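Local structure of peptidoglycan D,D-transpeptidase MrdA (Pseudomonas aeruginosa, 7KIS) at residues A[242-254]-A[476-488]. The protein probably cross-links the peptidoglycan of the bacterial cell wall as a penicillin-binding D,D-transpeptidase of the inner membrane. Numbering follows the deposited sequence.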
loop_
_atom_site.group_PDB
_atom_site.type_symbol
_atom_site.label_atom_id
_atom_site.label_comp_id
_atom_site.label_asym_id
_atom_site.label_seq_id
_atom_site.Cartn_x
_atom_site.Cartn_y
_atom_site.Cartn_z
ATOM N N ILE A 242 -20.922 -13.697 -25.976
ATOM C CA ILE A 242 -21.049 -12.486 -25.171
ATOM C C ILE A 242 -19.647 -12.047 -24.773
ATOM O O ILE A 242 -18.934 -12.804 -24.096
ATOM C CB ILE A 242 -21.946 -12.708 -23.943
ATOM C CG1 ILE A 242 -23.198 -13.497 -24.335
ATOM C CG2 ILE A 242 -22.358 -11.378 -23.336
ATOM C CD1 ILE A 242 -23.851 -14.237 -23.174
ATOM N N PRO A 243 -19.207 -10.856 -25.178
ATOM C CA PRO A 243 -17.837 -10.427 -24.883
ATOM C C PRO A 243 -17.605 -10.291 -23.386
ATOM O O PRO A 243 -18.535 -10.117 -22.595
ATOM C CB PRO A 243 -17.728 -9.067 -25.593
ATOM C CG PRO A 243 -19.130 -8.595 -25.750
ATOM C CD PRO A 243 -19.953 -9.840 -25.942
ATOM N N GLY A 244 -16.335 -10.393 -23.003
ATOM C CA GLY A 244 -15.993 -10.311 -21.597
ATOM C C GLY A 244 -16.385 -8.974 -21.001
ATOM O O GLY A 244 -16.496 -7.962 -21.696
ATOM N N LYS A 245 -16.601 -8.977 -19.688
ATOM C CA LYS A 245 -17.029 -7.761 -19.013
ATOM C C LYS A 245 -15.883 -6.764 -18.963
ATOM O O LYS A 245 -14.728 -7.126 -18.722
ATOM C CB LYS A 245 -17.514 -8.075 -17.598
ATOM C CG LYS A 245 -18.892 -8.710 -17.535
ATOM C CD LYS A 245 -19.279 -9.029 -16.100
ATOM C CE LYS A 245 -20.191 -10.241 -16.029
ATOM N NZ LYS A 245 -20.330 -10.747 -14.636
ATOM N N ASP A 246 -16.209 -5.499 -19.193
ATOM C CA ASP A 246 -15.219 -4.437 -19.199
ATOM C C ASP A 246 -15.011 -3.909 -17.789
ATOM O O ASP A 246 -15.965 -3.754 -17.021
ATOM C CB ASP A 246 -15.655 -3.315 -20.139
ATOM C CG ASP A 246 -16.038 -3.833 -21.513
ATOM O OD1 ASP A 246 -15.472 -4.861 -21.939
ATOM O OD2 ASP A 246 -16.911 -3.222 -22.164
ATOM N N ILE A 247 -13.755 -3.635 -17.455
ATOM C CA ILE A 247 -13.364 -3.222 -16.115
ATOM C C ILE A 247 -12.792 -1.818 -16.189
ATOM O O ILE A 247 -11.947 -1.527 -17.043
ATOM C CB ILE A 247 -12.337 -4.189 -15.498
ATOM C CG1 ILE A 247 -12.936 -5.585 -15.368
ATOM C CG2 ILE A 247 -11.866 -3.681 -14.143
ATOM C CD1 ILE A 247 -11.953 -6.590 -14.864
ATOM N N VAL A 248 -13.259 -0.951 -15.298
ATOM C CA VAL A 248 -12.732 0.395 -15.142
ATOM C C VAL A 248 -11.898 0.399 -13.872
ATOM O O VAL A 248 -12.401 0.066 -12.792
ATOM C CB VAL A 248 -13.854 1.441 -15.073
ATOM C CG1 VAL A 248 -13.286 2.836 -15.243
ATOM C CG2 VAL A 248 -14.910 1.154 -16.128
ATOM N N LEU A 249 -10.630 0.770 -13.995
ATOM C CA LEU A 249 -9.754 0.740 -12.838
ATOM C C LEU A 249 -9.829 2.060 -12.086
ATOM O O LEU A 249 -10.174 3.107 -12.642
ATOM C CB LEU A 249 -8.308 0.461 -13.250
ATOM C CG LEU A 249 -8.016 -0.844 -13.990
ATOM C CD1 LEU A 249 -6.570 -0.859 -14.451
ATOM C CD2 LEU A 249 -8.315 -2.050 -13.116
ATOM N N SER A 250 -9.485 1.998 -10.799
ATOM C CA SER A 250 -9.453 3.192 -9.969
ATOM C C SER A 250 -8.226 4.045 -10.230
ATOM O O SER A 250 -8.226 5.228 -9.876
ATOM C CB SER A 250 -9.506 2.811 -8.487
ATOM O OG SER A 250 -10.377 1.714 -8.280
ATOM N N ILE A 251 -7.197 3.478 -10.859
ATOM C CA ILE A 251 -5.921 4.166 -10.982
ATOM C C ILE A 251 -6.036 5.290 -12.000
ATOM O O ILE A 251 -6.464 5.080 -13.142
ATOM C CB ILE A 251 -4.817 3.180 -11.389
ATOM C CG1 ILE A 251 -4.540 2.172 -10.273
ATOM C CG2 ILE A 251 -3.549 3.926 -11.766
ATOM C CD1 ILE A 251 -3.488 1.142 -10.642
ATOM N N ASP A 252 -5.649 6.491 -11.587
ATOM C CA ASP A 252 -5.374 7.574 -12.517
ATOM C C ASP A 252 -3.918 7.477 -12.944
ATOM O O ASP A 252 -3.013 7.597 -12.108
ATOM C CB ASP A 252 -5.664 8.933 -11.885
ATOM C CG ASP A 252 -5.625 10.062 -12.896
ATOM O OD1 ASP A 252 -6.305 9.960 -13.938
ATOM O OD2 ASP A 252 -4.913 11.055 -12.644
ATOM N N SER A 253 -3.692 7.267 -14.240
ATOM C CA SER A 253 -2.339 7.049 -14.726
ATOM C C SER A 253 -1.600 8.348 -14.982
ATOM O O SER A 253 -0.392 8.318 -15.217
ATOM C CB SER A 253 -2.368 6.214 -16.010
ATOM O OG SER A 253 -3.170 5.066 -15.813
ATOM N N ARG A 254 -2.289 9.485 -14.900
ATOM C CA ARG A 254 -1.581 10.747 -14.792
ATOM C C ARG A 254 -0.958 10.887 -13.413
ATOM O O ARG A 254 -0.018 11.671 -13.237
ATOM C CB ARG A 254 -2.541 11.910 -15.062
ATOM C CG ARG A 254 -3.386 11.749 -16.319
ATOM C CD ARG A 254 -4.867 11.979 -16.032
ATOM N NE ARG A 254 -5.227 13.396 -16.029
ATOM C CZ ARG A 254 -5.794 14.023 -15.003
ATOM N NH1 ARG A 254 -6.067 13.360 -13.886
ATOM N NH2 ARG A 254 -6.087 15.313 -15.093
ATOM N N ILE A 476 -12.850 0.780 4.698
ATOM C CA ILE A 476 -13.193 0.441 3.324
ATOM C C ILE A 476 -11.938 -0.107 2.666
ATOM O O ILE A 476 -10.907 0.577 2.619
ATOM C CB ILE A 476 -13.724 1.653 2.540
ATOM C CG1 ILE A 476 -14.893 2.309 3.281
ATOM C CG2 ILE A 476 -14.140 1.239 1.136
ATOM C CD1 ILE A 476 -15.151 3.740 2.866
ATOM N N ARG A 477 -12.024 -1.331 2.157
ATOM C CA ARG A 477 -10.849 -2.000 1.624
ATOM C C ARG A 477 -10.399 -1.333 0.327
ATOM O O ARG A 477 -11.236 -0.906 -0.475
ATOM C CB ARG A 477 -11.142 -3.479 1.382
ATOM C CG ARG A 477 -11.530 -4.232 2.643
ATOM C CD ARG A 477 -11.424 -5.735 2.456
ATOM N NE ARG A 477 -11.341 -6.429 3.738
ATOM C CZ ARG A 477 -11.132 -7.734 3.869
ATOM N NH1 ARG A 477 -10.987 -8.498 2.795
ATOM N NH2 ARG A 477 -11.071 -8.278 5.078
ATOM N N PRO A 478 -9.093 -1.222 0.094
ATOM C CA PRO A 478 -8.621 -0.721 -1.199
ATOM C C PRO A 478 -9.040 -1.662 -2.317
ATOM O O PRO A 478 -9.183 -2.871 -2.120
ATOM C CB PRO A 478 -7.096 -0.683 -1.040
ATOM C CG PRO A 478 -6.848 -0.753 0.435
ATOM C CD PRO A 478 -7.981 -1.541 1.006
ATOM N N HIS A 479 -9.239 -1.095 -3.502
ATOM C CA HIS A 479 -9.655 -1.893 -4.644
ATOM C C HIS A 479 -9.227 -1.194 -5.923
ATOM O O HIS A 479 -9.350 0.028 -6.041
ATOM C CB HIS A 479 -11.173 -2.130 -4.642
ATOM C CG HIS A 479 -11.982 -0.881 -4.476
ATOM N ND1 HIS A 479 -12.730 -0.338 -5.499
ATOM C CD2 HIS A 479 -12.170 -0.074 -3.404
ATOM C CE1 HIS A 479 -13.339 0.752 -5.067
ATOM N NE2 HIS A 479 -13.016 0.934 -3.799
ATOM N N LEU A 480 -8.727 -1.981 -6.875
ATOM C CA LEU A 480 -8.356 -1.442 -8.178
ATOM C C LEU A 480 -9.579 -1.290 -9.073
ATOM O O LEU A 480 -9.825 -0.213 -9.626
ATOM C CB LEU A 480 -7.310 -2.342 -8.838
ATOM C CG LEU A 480 -5.983 -2.481 -8.090
ATOM C CD1 LEU A 480 -5.400 -3.874 -8.265
ATOM C CD2 LEU A 480 -5.002 -1.426 -8.563
ATOM N N ALA A 481 -10.346 -2.366 -9.237
ATOM C CA ALA A 481 -11.542 -2.347 -10.067
ATOM C C ALA A 481 -12.572 -1.364 -9.529
ATOM O O ALA A 481 -13.221 -1.631 -8.512
ATOM C CB ALA A 481 -12.149 -3.746 -10.161
ATOM N N LYS A 482 -12.724 -0.221 -10.198
ATOM C CA LYS A 482 -13.743 0.739 -9.790
ATOM C C LYS A 482 -15.139 0.213 -10.096
ATOM O O LYS A 482 -16.029 0.257 -9.240
ATOM C CB LYS A 482 -13.510 2.085 -10.478
ATOM C CG LYS A 482 -14.171 3.258 -9.771
ATOM C CD LYS A 482 -13.652 4.587 -10.291
ATOM C CE LYS A 482 -14.535 5.743 -9.839
ATOM N NZ LYS A 482 -14.641 5.826 -8.353
ATOM N N THR A 483 -15.351 -0.281 -11.316
ATOM C CA THR A 483 -16.618 -0.874 -11.719
ATOM C C THR A 483 -16.357 -2.143 -12.518
ATOM O O THR A 483 -15.348 -2.259 -13.219
ATOM C CB THR A 483 -17.480 0.076 -12.575
ATOM O OG1 THR A 483 -17.058 0.003 -13.943
ATOM C CG2 THR A 483 -17.377 1.515 -12.091
ATOM N N ILE A 484 -17.281 -3.092 -12.405
ATOM C CA ILE A 484 -17.301 -4.295 -13.230
ATOM C C ILE A 484 -18.618 -4.299 -13.992
ATOM O O ILE A 484 -19.693 -4.359 -13.380
ATOM C CB ILE A 484 -17.149 -5.575 -12.395
ATOM C CG1 ILE A 484 -15.999 -5.434 -11.398
ATOM C CG2 ILE A 484 -16.924 -6.776 -13.302
ATOM C CD1 ILE A 484 -14.635 -5.541 -12.032
ATOM N N ASP A 485 -18.532 -4.227 -15.321
ATOM C CA ASP A 485 -19.690 -4.135 -16.210
ATOM C C ASP A 485 -20.523 -2.884 -15.945
ATOM O O ASP A 485 -21.712 -2.842 -16.276
ATOM C CB ASP A 485 -20.571 -5.388 -16.119
ATOM C CG ASP A 485 -21.147 -5.793 -17.461
ATOM O OD1 ASP A 485 -20.551 -5.431 -18.498
ATOM O OD2 ASP A 485 -22.192 -6.476 -17.480
ATOM N N GLY A 486 -19.913 -1.857 -15.354
ATOM C CA GLY A 486 -20.571 -0.596 -15.087
ATOM C C GLY A 486 -21.072 -0.397 -13.673
ATOM O O GLY A 486 -21.661 0.654 -13.390
ATOM N N GLN A 487 -20.858 -1.359 -12.776
ATOM C CA GLN A 487 -21.262 -1.225 -11.383
ATOM C C GLN A 487 -20.091 -1.576 -10.475
ATOM O O GLN A 487 -19.341 -2.519 -10.762
ATOM C CB GLN A 487 -22.473 -2.107 -11.048
ATOM C CG GLN A 487 -22.484 -3.471 -11.703
ATOM C CD GLN A 487 -23.857 -4.107 -11.657
ATOM O OE1 GLN A 487 -24.868 -3.416 -11.515
ATOM N NE2 GLN A 487 -23.904 -5.429 -11.770
ATOM N N PRO A 488 -19.909 -0.842 -9.374
ATOM C CA PRO A 488 -18.753 -1.095 -8.517
ATOM C C PRO A 488 -18.870 -2.435 -7.821
ATOM O O PRO A 488 -19.980 -2.880 -7.475
ATOM C CB PRO A 488 -18.800 0.068 -7.507
ATOM C CG PRO A 488 -19.724 1.083 -8.106
ATOM C CD PRO A 488 -20.711 0.298 -8.905
#
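Ile247 and Ile484 lie side by side on one face of an antiparallel strand pair and point the same way. CD1 of Ile484 rests 3.7 Å from CG1 of Ile247. Both torsions of Ile484 (chi1 -47°, chi2 -75°) fold that methyl back toward its neighbour. Leu215 and Glu214 of helix 212-216 adjoin this face. CB of Ala481 meets the other branch of Ile247, CG2, at 4.0 Å. On the opposite face Val248 and Thr483 run alongside each other, with CG2 of Val248 against OG1 of Thr483. Further along, CD1 of Ile251 touches CD2 of Leu480 at 3.6 Å, and Met283 packs on both residues. At the other end Lys245 crosses Asp485 at about a right angle. CG of Lys245 lies 3.7 Å from CG of Asp485, but Lys245 NZ stays 5.5 Å from Asp485 OD2, too far for a salt bridge between them.

The backbones are joined by Asp485 N to Asp246 O (3.1 Å) and Val248 N to Thr483 O (3.2 Å). Val248 O accepts from Lys482 N and, weakly, from Thr483 N. Leu480 O accepts from Ser250 N. Lys482 NZ turns away to a salt bridge with Asp279. Lys482 and Thr483 both face Val248, a classic beta bulge. A type I' turn from Ile484 to Gln487 follows. Strand 481-484 is outermost, within this chain, in a mixed sheet; its partner 247-249 also borders strand 71-72.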